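Local atomic coordinates of L-2,4-diaminobutyric acid acetyltransferase (Geobacillus sp., PDB entry 6SLL), a protein that catalyses transfer of an acetyl group from acetyl-coenzyme A to L-2,4-diaminobutyric acid, a step in the biosynthesis of the chemical chaperone ectoine. Residues E123-S129 with E166-V172; A103-T108 with L136-Y140; W33-R37 with Q90-A94. All coordinates share one frame; numbering follows the deposited sequence. Where two conformers were deposited one is given.

Contact 1: E123-S129 with E166-V172. With DAB (2,4-diaminobutyric acid), chain G.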
loop_
_atom_site.group_PDB
_atom_site.type_symbol
_atom_site.label_atom_id
_atom_site.label_comp_id
_atom_site.label_asym_id
_atom_site.label_seq_id
_atom_site.Cartn_x
_atom_site.Cartn_y
_atom_site.Cartn_z
ATOM N N GLU B 123 13.612 5.928 -3.501
ATOM C CA GLU B 123 12.806 6.163 -4.692
ATOM C C GLU B 123 11.565 6.908 -4.359
ATOM O O GLU B 123 10.963 6.491 -3.309
ATOM C CB GLU B 123 12.477 4.785 -5.434
ATOM C CG GLU B 123 13.638 4.227 -6.218
ATOM C CD GLU B 123 13.409 2.969 -6.905
ATOM O OE1 GLU B 123 14.408 2.367 -7.404
ATOM O OE2 GLU B 123 12.242 2.458 -7.013
ATOM N N THR B 124 11.107 7.834 -5.167
ATOM C CA THR B 124 9.841 8.538 -4.943
ATOM C C THR B 124 9.448 9.130 -6.286
ATOM O O THR B 124 10.330 9.375 -7.082
ATOM C CB THR B 124 9.980 9.580 -3.834
ATOM O OG1 THR B 124 8.710 9.984 -3.394
ATOM C CG2 THR B 124 10.795 10.770 -4.247
ATOM N N THR B 125 8.175 9.394 -6.462
ATOM C CA THR B 125 7.822 10.138 -7.685
ATOM C C THR B 125 7.319 11.519 -7.295
ATOM O O THR B 125 6.678 11.709 -6.251
ATOM C CB THR B 125 6.769 9.389 -8.512
ATOM O OG1 THR B 125 5.476 9.387 -7.886
ATOM C CG2 THR B 125 7.182 8.036 -8.900
ATOM N N VAL B 126 7.645 12.519 -8.158
ATOM C CA VAL B 126 7.286 13.881 -7.810
ATOM C C VAL B 126 6.783 14.592 -9.107
ATOM O O VAL B 126 7.616 14.846 -10.001
ATOM C CB VAL B 126 8.436 14.669 -7.214
ATOM C CG1 VAL B 126 7.875 16.019 -6.733
ATOM C CG2 VAL B 126 9.093 13.966 -6.075
ATOM N N SER B 127 5.609 15.023 -9.148
ATOM C CA SER B 127 5.198 15.558 -10.334
ATOM C C SER B 127 5.726 16.925 -10.522
ATOM O O SER B 127 6.392 17.576 -9.620
ATOM C CB SER B 127 3.687 15.590 -10.313
ATOM O OG SER B 127 2.888 14.262 -10.288
ATOM N N PRO B 128 5.307 17.482 -11.648
ATOM C CA PRO B 128 5.724 18.936 -11.795
ATOM C C PRO B 128 5.098 20.003 -10.978
ATOM O O PRO B 128 5.641 20.907 -10.501
ATOM C CB PRO B 128 5.615 19.182 -13.268
ATOM C CG PRO B 128 5.804 17.825 -13.947
ATOM C CD PRO B 128 5.139 16.818 -12.954
ATOM N N SER B 129 3.834 19.802 -10.626
ATOM C CA SER B 129 3.170 20.789 -9.740
ATOM C C SER B 129 3.475 20.687 -8.282
ATOM O O SER B 129 3.158 21.616 -7.512
ATOM C CB SER B 129 1.715 20.780 -9.883
ATOM O OG SER B 129 1.185 19.806 -9.136
ATOM N N GLU B 166 -1.086 14.416 -13.729
ATOM C CA GLU B 166 0.226 14.771 -14.099
ATOM C C GLU B 166 1.170 13.562 -14.253
ATOM O O GLU B 166 0.904 12.504 -13.634
ATOM C CB GLU B 166 0.914 15.773 -13.194
ATOM C CG GLU B 166 0.274 17.190 -13.115
ATOM C CD GLU B 166 1.067 17.927 -11.961
ATOM O OE1 GLU B 166 0.509 18.185 -10.849
ATOM O OE2 GLU B 166 2.266 18.389 -12.253
ATOM N N ASP B 167 2.234 13.691 -15.012
ATOM C CA ASP B 167 3.293 12.722 -14.957
ATOM C C ASP B 167 3.828 12.608 -13.525
ATOM O O ASP B 167 3.875 13.529 -12.749
ATOM C CB ASP B 167 4.512 13.130 -15.822
ATOM C CG ASP B 167 4.249 13.191 -17.353
ATOM O OD1 ASP B 167 3.339 12.540 -17.790
ATOM O OD2 ASP B 167 4.964 13.947 -18.013
ATOM N N GLU B 168 4.337 11.388 -13.240
ATOM C CA GLU B 168 4.946 11.030 -11.919
ATOM C C GLU B 168 6.380 10.525 -12.204
ATOM O O GLU B 168 6.618 9.324 -12.105
ATOM C CB GLU B 168 4.120 9.969 -11.235
ATOM C CG GLU B 168 2.802 10.506 -10.714
ATOM C CD GLU B 168 2.848 11.245 -9.395
ATOM O OE1 GLU B 168 3.934 11.341 -8.769
ATOM O OE2 GLU B 168 1.761 11.695 -8.961
ATOM N N PRO B 169 7.321 11.391 -12.537
ATOM C CA PRO B 169 8.678 10.931 -12.819
ATOM C C PRO B 169 9.306 10.373 -11.536
ATOM O O PRO B 169 9.041 10.827 -10.411
ATOM C CB PRO B 169 9.395 12.169 -13.260
ATOM C CG PRO B 169 8.524 13.241 -12.819
ATOM C CD PRO B 169 7.170 12.828 -12.716
ATOM N N LEU B 170 10.179 9.392 -11.724
ATOM C CA LEU B 170 10.864 8.693 -10.615
ATOM C C LEU B 170 12.178 9.317 -10.264
ATOM O O LEU B 170 13.071 9.427 -11.107
ATOM C CB LEU B 170 11.067 7.200 -10.993
ATOM C CG LEU B 170 11.663 6.339 -9.955
ATOM C CD1 LEU B 170 10.725 6.138 -8.763
ATOM C CD2 LEU B 170 12.098 5.004 -10.558
ATOM N N PHE B 171 12.300 9.748 -9.013
ATOM C CA PHE B 171 13.548 10.250 -8.466
ATOM C C PHE B 171 14.173 9.111 -7.777
ATOM O O PHE B 171 13.585 8.401 -6.952
ATOM C CB PHE B 171 13.245 11.393 -7.461
ATOM C CG PHE B 171 12.851 12.709 -8.098
ATOM C CD1 PHE B 171 11.678 12.825 -8.851
ATOM C CD2 PHE B 171 13.664 13.794 -7.981
ATOM C CE1 PHE B 171 11.308 14.004 -9.481
ATOM C CE2 PHE B 171 13.240 15.009 -8.571
ATOM C CZ PHE B 171 12.173 15.037 -9.465
ATOM N N VAL B 172 15.459 8.905 -8.015
ATOM C CA VAL B 172 16.320 7.892 -7.364
ATOM C C VAL B 172 17.437 8.654 -6.646
ATOM O O VAL B 172 18.280 9.298 -7.354
ATOM C CB VAL B 172 16.897 6.846 -8.314
ATOM C CG1 VAL B 172 17.779 5.830 -7.566
ATOM C CG2 VAL B 172 15.759 6.124 -9.022
HETATM N N DAB G . 0.707 11.464 -6.436
HETATM C CA DAB G . 1.155 10.195 -5.787
HETATM C C DAB G . 0.356 10.025 -4.513
HETATM O O DAB G . 0.400 8.911 -4.004
HETATM C CB DAB G . 2.663 10.201 -5.513
HETATM C CG DAB G . 3.121 11.155 -4.456
HETATM N ND DAB G . 4.602 11.039 -4.297
HETATM O OXT DAB G . -0.259 10.971 -4.034
HETATM O O HOH W 1 3.897 13.487 -7.112
#
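Glu-168 meets Thr-125 and the bound diaminobutyric acid with different carboxylate oxygens. Its OE2 accepts a hydrogen bond from the substrate's alpha-amino N at 2.7 Å, while OE1 accepts one from Thr-125 OG1 at 2.6 Å, approached from 44° above the carboxylate plane. A water that donates to OE1 and accepts from Ser-127 N gives this oxygen a second grip. A bend at chi2 (-81°) swings the acid back across the Thr-125 side chain at about a right angle. The far end of the substrate is held by backbone, its ND donating to Thr-125 O at 2.9 Å. Tyr-48 OH of the second subunit also bonds Thr-125 OG1, which brings the dimer partner to this second shell.

Further out, in the conformer described, Ser-127 OG donates to Asp-167 O, and Glu-166 OE2 accepts a hydrogen bond from Ser-129 N at 2.7 Å through its syn lone pair. Toward Val-172 the strands pair at 156°, Thr-124 and Phe-171 forming a hydrogen-bonded pair with Phe-171 N to Thr-124 O at 2.8 Å. Behind the site, Val-126 CG2 lies over one face of the Phe-171 ring, and Val-126 CB comes within 3.7 Å of Phe-171 CE1. These antiparallel strands of the GNAT sheet thus carry one wall of the diaminobutyrate pocket.

Contact 2: A103-T108 with L136-Y140. With COA (coenzyme A), chain F.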
loop_
_atom_site.group_PDB
_atom_site.type_symbol
_atom_site.label_atom_id
_atom_site.label_comp_id
_atom_site.label_asym_id
_atom_site.label_seq_id
_atom_site.Cartn_x
_atom_site.Cartn_y
_atom_site.Cartn_z
ATOM N N ALA B 103 8.496 18.755 7.053
ATOM C CA ALA B 103 8.759 17.666 6.128
ATOM C C ALA B 103 10.241 17.257 6.148
ATOM O O ALA B 103 10.535 16.041 6.129
ATOM C CB ALA B 103 8.353 18.031 4.695
ATOM N N LYS B 104 11.157 18.220 6.211
ATOM C CA LYS B 104 12.560 17.881 6.262
ATOM C C LYS B 104 12.848 17.072 7.527
ATOM O O LYS B 104 13.608 16.110 7.477
ATOM C CB LYS B 104 13.373 19.130 6.245
ATOM C CG LYS B 104 14.854 18.972 6.229
ATOM C CD LYS B 104 15.593 20.325 6.252
ATOM C CE LYS B 104 15.372 21.146 5.018
ATOM N NZ LYS B 104 16.475 22.204 4.885
ATOM N N ALA B 105 12.259 17.434 8.629
ATOM C CA ALA B 105 12.471 16.716 9.901
ATOM C C ALA B 105 11.849 15.329 9.806
ATOM O O ALA B 105 12.454 14.367 10.353
ATOM C CB ALA B 105 11.899 17.476 11.089
ATOM N N MET B 106 10.703 15.168 9.178
ATOM C CA MET B 106 10.138 13.849 9.071
ATOM C C MET B 106 11.012 12.942 8.202
ATOM O O MET B 106 11.191 11.768 8.500
ATOM C CB MET B 106 8.737 13.877 8.404
ATOM C CG MET B 106 7.633 14.410 9.298
ATOM S SD MET B 106 5.974 14.122 8.675
ATOM C CE MET B 106 5.991 15.105 7.173
ATOM N N LEU B 107 11.549 13.492 7.084
ATOM C CA LEU B 107 12.328 12.675 6.168
ATOM C C LEU B 107 13.633 12.302 6.822
ATOM O O LEU B 107 14.071 11.121 6.801
ATOM C CB LEU B 107 12.569 13.452 4.860
ATOM C CG LEU B 107 13.431 12.786 3.805
ATOM C CD1 LEU B 107 12.900 11.383 3.432
ATOM C CD2 LEU B 107 13.557 13.633 2.563
ATOM N N THR B 108 14.328 13.237 7.463
ATOM C CA THR B 108 15.594 12.958 8.145
ATOM C C THR B 108 15.275 11.948 9.253
ATOM O O THR B 108 16.019 10.931 9.456
ATOM C CB THR B 108 16.152 14.257 8.755
ATOM O OG1 THR B 108 16.505 15.099 7.669
ATOM C CG2 THR B 108 17.338 14.012 9.676
ATOM N N LEU B 136 12.168 19.481 -1.343
ATOM C CA LEU B 136 12.403 18.616 -0.185
ATOM C C LEU B 136 13.414 17.557 -0.545
ATOM O O LEU B 136 14.420 17.309 0.149
ATOM C CB LEU B 136 11.106 18.002 0.236
ATOM C CG LEU B 136 11.229 16.942 1.314
ATOM C CD1 LEU B 136 11.713 17.520 2.624
ATOM C CD2 LEU B 136 9.866 16.297 1.465
ATOM N N PHE B 137 13.136 16.805 -1.658
ATOM C CA PHE B 137 13.936 15.632 -1.946
ATOM C C PHE B 137 15.301 16.047 -2.553
ATOM O O PHE B 137 16.325 15.438 -2.196
ATOM C CB PHE B 137 13.217 14.684 -2.878
ATOM C CG PHE B 137 12.151 13.937 -2.141
ATOM C CD1 PHE B 137 12.488 12.864 -1.313
ATOM C CD2 PHE B 137 10.847 14.249 -2.296
ATOM C CE1 PHE B 137 11.576 12.180 -0.631
ATOM C CE2 PHE B 137 9.861 13.526 -1.597
ATOM C CZ PHE B 137 10.255 12.533 -0.767
ATOM N N LEU B 138 15.320 17.019 -3.484
ATOM C CA LEU B 138 16.582 17.393 -4.022
ATOM C C LEU B 138 17.458 18.114 -3.029
ATOM O O LEU B 138 18.688 17.863 -2.970
ATOM C CB LEU B 138 16.438 18.238 -5.248
ATOM C CG LEU B 138 15.730 17.573 -6.434
ATOM C CD1 LEU B 138 15.566 18.572 -7.574
ATOM C CD2 LEU B 138 16.531 16.337 -6.918
ATOM N N GLY B 139 16.862 18.849 -2.125
ATOM C CA GLY B 139 17.612 19.467 -0.976
ATOM C C GLY B 139 18.187 18.462 -0.048
ATOM O O GLY B 139 19.300 18.577 0.478
ATOM N N TYR B 140 17.447 17.394 0.269
ATOM C CA TYR B 140 17.978 16.302 1.100
ATOM C C TYR B 140 19.197 15.697 0.456
ATOM O O TYR B 140 20.246 15.502 1.150
ATOM C CB TYR B 140 16.848 15.267 1.300
ATOM C CG TYR B 140 17.228 14.137 2.219
ATOM C CD1 TYR B 140 17.371 14.349 3.549
ATOM C CD2 TYR B 140 17.404 12.913 1.777
ATOM C CE1 TYR B 140 17.693 13.334 4.400
ATOM C CE2 TYR B 140 17.815 11.895 2.589
ATOM C CZ TYR B 140 17.990 12.081 3.955
ATOM O OH TYR B 140 18.364 11.023 4.731
HETATM N N1A COA F . 8.293 27.869 -1.307
HETATM C C2A COA F . 9.622 27.724 -1.402
HETATM N N3A COA F . 10.385 26.761 -0.878
HETATM C C4A COA F . 9.665 25.875 -0.135
HETATM C C5A COA F . 8.283 25.919 -0.001
HETATM C C6A COA F . 7.553 26.956 -0.617
HETATM N N6A COA F . 6.267 27.129 -0.533
HETATM N N7A COA F . 7.905 24.903 0.866
HETATM C C8A COA F . 9.007 24.229 1.155
HETATM N N9A COA F . 10.078 24.779 0.531
HETATM C C1B COA F . 11.392 24.303 0.584
HETATM C C2B COA F . 12.108 24.690 1.884
HETATM O O2B COA F . 12.687 25.947 1.785
HETATM C C3B COA F . 13.013 23.480 2.030
HETATM O O3B COA F . 14.085 23.615 1.005
HETATM P P3B COA F . 15.583 24.087 1.418
HETATM O O7A COA F . 16.039 22.808 2.154
HETATM O O8A COA F . 16.230 24.490 0.083
HETATM O O9A COA F . 15.522 25.009 2.739
HETATM C C4B COA F . 12.160 22.350 1.522
HETATM O O4B COA F . 11.297 22.879 0.546
HETATM C C5B COA F . 11.523 21.612 2.702
HETATM O O5B COA F . 10.777 22.546 3.518
HETATM P P1A COA F . 9.876 22.093 4.748
HETATM O O1A COA F . 9.533 23.305 5.515
HETATM O O2A COA F . 10.477 20.934 5.450
HETATM O O3A COA F . 8.575 21.603 3.933
HETATM P P2A COA F . 7.066 21.540 4.502
HETATM O O4A COA F . 7.057 21.036 5.892
HETATM O O5A COA F . 6.401 22.854 4.240
HETATM O O6A COA F . 6.447 20.426 3.606
HETATM C CBP COA F . 5.534 19.553 1.555
HETATM C CCP COA F . 6.683 20.297 2.184
HETATM C CDP COA F . 5.935 19.217 0.088
HETATM C CEP COA F . 5.282 18.294 2.305
HETATM C CAP COA F . 4.296 20.508 1.619
HETATM O OAP COA F . 4.565 21.645 0.755
HETATM C C9P COA F . 2.990 19.911 1.224
HETATM O O9P COA F . 2.407 19.012 1.855
HETATM N N8P COA F . 2.483 20.455 0.085
HETATM C C7P COA F . 1.292 20.164 -0.547
HETATM C C6P COA F . 0.689 21.462 -1.294
HETATM C C5P COA F . 1.340 21.744 -2.607
HETATM O O5P COA F . 2.620 21.777 -2.659
HETATM N N4P COA F . 0.664 22.043 -3.567
HETATM C C3P COA F . 1.246 22.393 -4.930
HETATM C C2P COA F . -0.078 22.498 -6.014
HETATM S S1P COA F . -0.868 24.040 -5.665
#
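Helices 103-108 and 136-140 pass 10.6 Å apart at an angle of 57°, with Lys-104 and Leu-136 the closest pair of CA atoms at 6.5 Å. Both belong to the GNAT fold, and the first lies at the start of the helix whose N-terminal turn receives the coenzyme A pyrophosphate. No hydrogen bond joins the two segments; apolar side chains make the contact.

Leu-107 is the main intruder. Its CG stands anti to the backbone N (chi1 177°), which carries CD2 into the groove between Tyr-140, Phe-137 and Leu-136. There the methyl lies over a face of the Tyr-140 ring in a CH-pi contact, 4.1 Å from the centroid and 26° off the normal, displaced toward the rim near CG. The same methyl, Leu-107 CD2, comes within 4.0 Å of Phe-137 CE1. At the ring edge, near its plane, Thr-108 OG1 approaches Tyr-140 CE1. A serine in place of Tyr-140 would probably leave Leu-107 CD2 without the aromatic face it rests on and open a gap between the helices. Nearer the cofactor, Leu-136 takes over: CD2 touches Ala-103 CB at 4.0 Å and CD1 packs on the Lys-104 backbone at its N.

That turn is the ligand-facing side. Ala-103 N donates to O4A of coenzyme A at 2.9 Å, and Lys-104 N reaches O2A on the other phosphate of the pyrophosphate. Arg-99 N and Gly-101 N add further backbone donors to the cofactor. The Lys-104 side chain, bent at chi3, has a second charged partner in Glu-143, and its NZ ends 2.8 Å from O7A of the 3'-phosphate of coenzyme A.

Contact 3: W33-R37 with Q90-A94. With COA (coenzyme A), chain F; DAB (2,4-diaminobutyric acid), chain G.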
loop_
_atom_site.group_PDB
_atom_site.type_symbol
_atom_site.label_atom_id
_atom_site.label_comp_id
_atom_site.label_asym_id
_atom_site.label_seq_id
_atom_site.Cartn_x
_atom_site.Cartn_y
_atom_site.Cartn_z
ATOM N N TRP B 33 -5.798 10.047 6.829
ATOM C CA TRP B 33 -6.622 10.168 5.657
ATOM C C TRP B 33 -7.114 11.629 5.499
ATOM O O TRP B 33 -7.088 12.179 4.407
ATOM C CB TRP B 33 -7.748 9.151 5.759
ATOM C CG TRP B 33 -8.745 9.196 4.619
ATOM C CD1 TRP B 33 -8.634 8.612 3.405
ATOM C CD2 TRP B 33 -10.008 9.921 4.622
ATOM N NE1 TRP B 33 -9.752 8.887 2.649
ATOM C CE2 TRP B 33 -10.606 9.668 3.368
ATOM C CE3 TRP B 33 -10.666 10.663 5.586
ATOM C CZ2 TRP B 33 -11.837 10.155 3.053
ATOM C CZ3 TRP B 33 -11.926 11.122 5.291
ATOM C CH2 TRP B 33 -12.489 10.907 4.038
ATOM N N GLU B 34 -7.611 12.165 6.617
ATOM C CA GLU B 34 -8.083 13.563 6.566
ATOM C C GLU B 34 -7.009 14.534 6.181
ATOM O O GLU B 34 -7.222 15.479 5.368
ATOM C CB GLU B 34 -8.698 13.950 7.917
ATOM C CG GLU B 34 -10.033 13.216 8.185
ATOM C CD GLU B 34 -10.603 13.433 9.526
ATOM O OE1 GLU B 34 -9.838 13.770 10.439
ATOM O OE2 GLU B 34 -11.825 13.235 9.676
ATOM N N LEU B 35 -5.765 14.327 6.711
ATOM C CA LEU B 35 -4.622 15.171 6.315
ATOM C C LEU B 35 -4.340 15.091 4.831
ATOM O O LEU B 35 -4.191 16.091 4.142
ATOM C CB LEU B 35 -3.359 14.783 7.127
ATOM C CG LEU B 35 -2.096 15.467 6.762
ATOM C CD1 LEU B 35 -2.044 16.850 7.361
ATOM C CD2 LEU B 35 -0.874 14.748 7.287
ATOM N N ILE B 36 -4.305 13.849 4.298
ATOM C CA ILE B 36 -4.059 13.669 2.860
ATOM C C ILE B 36 -5.179 14.307 2.062
ATOM O O ILE B 36 -4.912 15.036 1.084
ATOM C CB ILE B 36 -3.900 12.201 2.516
ATOM C CG1 ILE B 36 -2.804 11.499 3.327
ATOM C CG2 ILE B 36 -3.709 11.984 1.022
ATOM C CD1 ILE B 36 -1.483 12.104 3.161
ATOM N N ARG B 37 -6.397 14.079 2.442
ATOM C CA ARG B 37 -7.442 14.712 1.655
ATOM C C ARG B 37 -7.425 16.185 1.665
ATOM O O ARG B 37 -7.636 16.811 0.583
ATOM C CB ARG B 37 -8.697 14.368 2.258
ATOM C CG ARG B 37 -9.872 15.125 1.699
ATOM C CD ARG B 37 -11.164 15.031 2.500
ATOM N NE ARG B 37 -10.956 15.714 3.767
ATOM C CZ ARG B 37 -11.669 15.451 4.889
ATOM N NH1 ARG B 37 -12.646 14.579 4.903
ATOM N NH2 ARG B 37 -11.312 16.071 6.039
ATOM N N GLN B 90 3.914 8.909 0.093
ATOM C CA GLN B 90 3.277 10.233 0.238
ATOM C C GLN B 90 3.965 10.996 1.364
ATOM O O GLN B 90 4.202 10.430 2.445
ATOM C CB GLN B 90 1.765 10.102 0.515
ATOM C CG GLN B 90 1.021 9.492 -0.660
ATOM C CD GLN B 90 -0.464 9.410 -0.482
ATOM O OE1 GLN B 90 -0.949 8.850 0.494
ATOM N NE2 GLN B 90 -1.194 9.976 -1.412
ATOM N N VAL B 91 4.200 12.270 1.117
ATOM C CA VAL B 91 4.644 13.224 2.130
ATOM C C VAL B 91 3.648 14.337 2.194
ATOM O O VAL B 91 3.432 14.984 1.133
ATOM C CB VAL B 91 6.076 13.733 1.862
ATOM C CG1 VAL B 91 6.537 14.651 2.940
ATOM C CG2 VAL B 91 7.071 12.662 1.516
ATOM N N ALA B 92 3.116 14.633 3.343
ATOM C CA ALA B 92 2.116 15.724 3.482
ATOM C C ALA B 92 2.398 16.514 4.748
ATOM O O ALA B 92 2.637 15.895 5.796
ATOM C CB ALA B 92 0.711 15.111 3.592
ATOM N N VAL B 93 2.274 17.838 4.644
ATOM C CA VAL B 93 2.251 18.681 5.837
ATOM C C VAL B 93 1.017 19.569 5.675
ATOM O O VAL B 93 0.731 20.134 4.598
ATOM C CB VAL B 93 3.559 19.483 5.957
ATOM C CG1 VAL B 93 3.482 20.569 7.026
ATOM C CG2 VAL B 93 4.741 18.543 6.230
ATOM N N ALA B 94 0.264 19.736 6.750
ATOM C CA ALA B 94 -0.930 20.575 6.772
ATOM C C ALA B 94 -0.543 21.989 6.357
ATOM O O ALA B 94 0.483 22.532 6.768
ATOM C CB ALA B 94 -1.505 20.591 8.182
HETATM N N1A COA F . 8.293 27.869 -1.307
HETATM C C2A COA F . 9.622 27.724 -1.402
HETATM N N3A COA F . 10.385 26.761 -0.878
HETATM C C4A COA F . 9.665 25.875 -0.135
HETATM C C5A COA F . 8.283 25.919 -0.001
HETATM C C6A COA F . 7.553 26.956 -0.617
HETATM N N6A COA F . 6.267 27.129 -0.533
HETATM N N7A COA F . 7.905 24.903 0.866
HETATM C C8A COA F . 9.007 24.229 1.155
HETATM N N9A COA F . 10.078 24.779 0.531
HETATM C C1B COA F . 11.392 24.303 0.584
HETATM C C2B COA F . 12.108 24.690 1.884
HETATM O O2B COA F . 12.687 25.947 1.785
HETATM C C3B COA F . 13.013 23.480 2.030
HETATM O O3B COA F . 14.085 23.615 1.005
HETATM P P3B COA F . 15.583 24.087 1.418
HETATM O O7A COA F . 16.039 22.808 2.154
HETATM O O8A COA F . 16.230 24.490 0.083
HETATM O O9A COA F . 15.522 25.009 2.739
HETATM C C4B COA F . 12.160 22.350 1.522
HETATM O O4B COA F . 11.297 22.879 0.546
HETATM C C5B COA F . 11.523 21.612 2.702
HETATM O O5B COA F . 10.777 22.546 3.518
HETATM P P1A COA F . 9.876 22.093 4.748
HETATM O O1A COA F . 9.533 23.305 5.515
HETATM O O2A COA F . 10.477 20.934 5.450
HETATM O O3A COA F . 8.575 21.603 3.933
HETATM P P2A COA F . 7.066 21.540 4.502
HETATM O O4A COA F . 7.057 21.036 5.892
HETATM O O5A COA F . 6.401 22.854 4.240
HETATM O O6A COA F . 6.447 20.426 3.606
HETATM C CBP COA F . 5.534 19.553 1.555
HETATM C CCP COA F . 6.683 20.297 2.184
HETATM C CDP COA F . 5.935 19.217 0.088
HETATM C CEP COA F . 5.282 18.294 2.305
HETATM C CAP COA F . 4.296 20.508 1.619
HETATM O OAP COA F . 4.565 21.645 0.755
HETATM C C9P COA F . 2.990 19.911 1.224
HETATM O O9P COA F . 2.407 19.012 1.855
HETATM N N8P COA F . 2.483 20.455 0.085
HETATM C C7P COA F . 1.292 20.164 -0.547
HETATM C C6P COA F . 0.689 21.462 -1.294
HETATM C C5P COA F . 1.340 21.744 -2.607
HETATM O O5P COA F . 2.620 21.777 -2.659
HETATM N N4P COA F . 0.664 22.043 -3.567
HETATM C C3P COA F . 1.246 22.393 -4.930
HETATM C C2P COA F . -0.078 22.498 -6.014
HETATM S S1P COA F . -0.868 24.040 -5.665
HETATM N N DAB G . 0.707 11.464 -6.436
HETATM C CA DAB G . 1.155 10.195 -5.787
HETATM C C DAB G . 0.356 10.025 -4.513
HETATM O O DAB G . 0.400 8.911 -4.004
HETATM C CB DAB G . 2.663 10.201 -5.513
HETATM C CG DAB G . 3.121 11.155 -4.456
HETATM N ND DAB G . 4.602 11.039 -4.297
HETATM O OXT DAB G . -0.259 10.971 -4.034
#
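Ile-36 and Leu-35 of helix 33-37 rest on the small Ala-92 of strand 90-93, the two axes crossing at 83° with a closest approach of 8.5 Å. Across the contact only apolar packing operates, without a hydrogen bond, and two branched side chains converge on the alanine methyl: Ile-36 CD1 reaches Ala-92 CB at 3.7 Å, and Leu-35 CD2 meets the same methyl at 4.0 Å. The other Leu-35 branch, CD1, extends past it to the backbone N and CB of Ala-94.

Gln-90 can be followed outward from the strand. Its CB projects toward the helix, and CG stands anti to the carbonyl carbon (chi1 -65°). Gln-90 CG passes 3.5 Å from the carboxylate atom O of diaminobutyric acid. The chain stays extended beyond CG, bringing CD alongside that carboxylate. At the tip Gln-90 NE2 donates to the substrate OXT at 3.0 Å in a fairly straight bond, 163° at the hydrogen, and also bonds Asp-43 O; the methyl CG2 of Ile-36 sits beside NE2. The carbonyl OE1 is taken by Tyr-50 OH, so both ends of the amide are engaged and its rotation is probably fixed, with NE2 kept toward the substrate.

At the strand's edge, Val-93 N donates to the pantetheine carbonyl O9P of coenzyme A at 3.0 Å, as in other GNAT enzymes, where this strand pairs with the pantetheine arm. Substrate and cofactor are thus gripped from one strand. Helix 29-39 covers the face of the sheet bearing Ala-92, with Phe-73 of strand 69-78 touching Leu-35 and Tyr-50 of helix 47-56 touching Ile-36, while Val-93 packs against helix 102-112 behind.

In the fold
From the N terminus, contact 3 comes first: helix 29-39 meets the end of strand 85-93, closing a loop that includes helix 47-56 and strands 62-66 and 69-78. The chain then runs into helix 102-112, where contact 2 opens. Contact 1 opens on strand 121-125 before contact 2 closes on helix 131-144, and itself closes on strand 168-173, so the two cross. They touch where Phe-137 and Leu-138 pack on Thr-124, Val-126 and Phe-171. Contact 2 also meets contact 3, Met-106 packing on Ala-92 and Val-93. Contacts 1 and 3, centres about 17 Å apart, do not touch but share diaminobutyric acid on neighbouring strands; contacts 2 and 3 share coenzyme A.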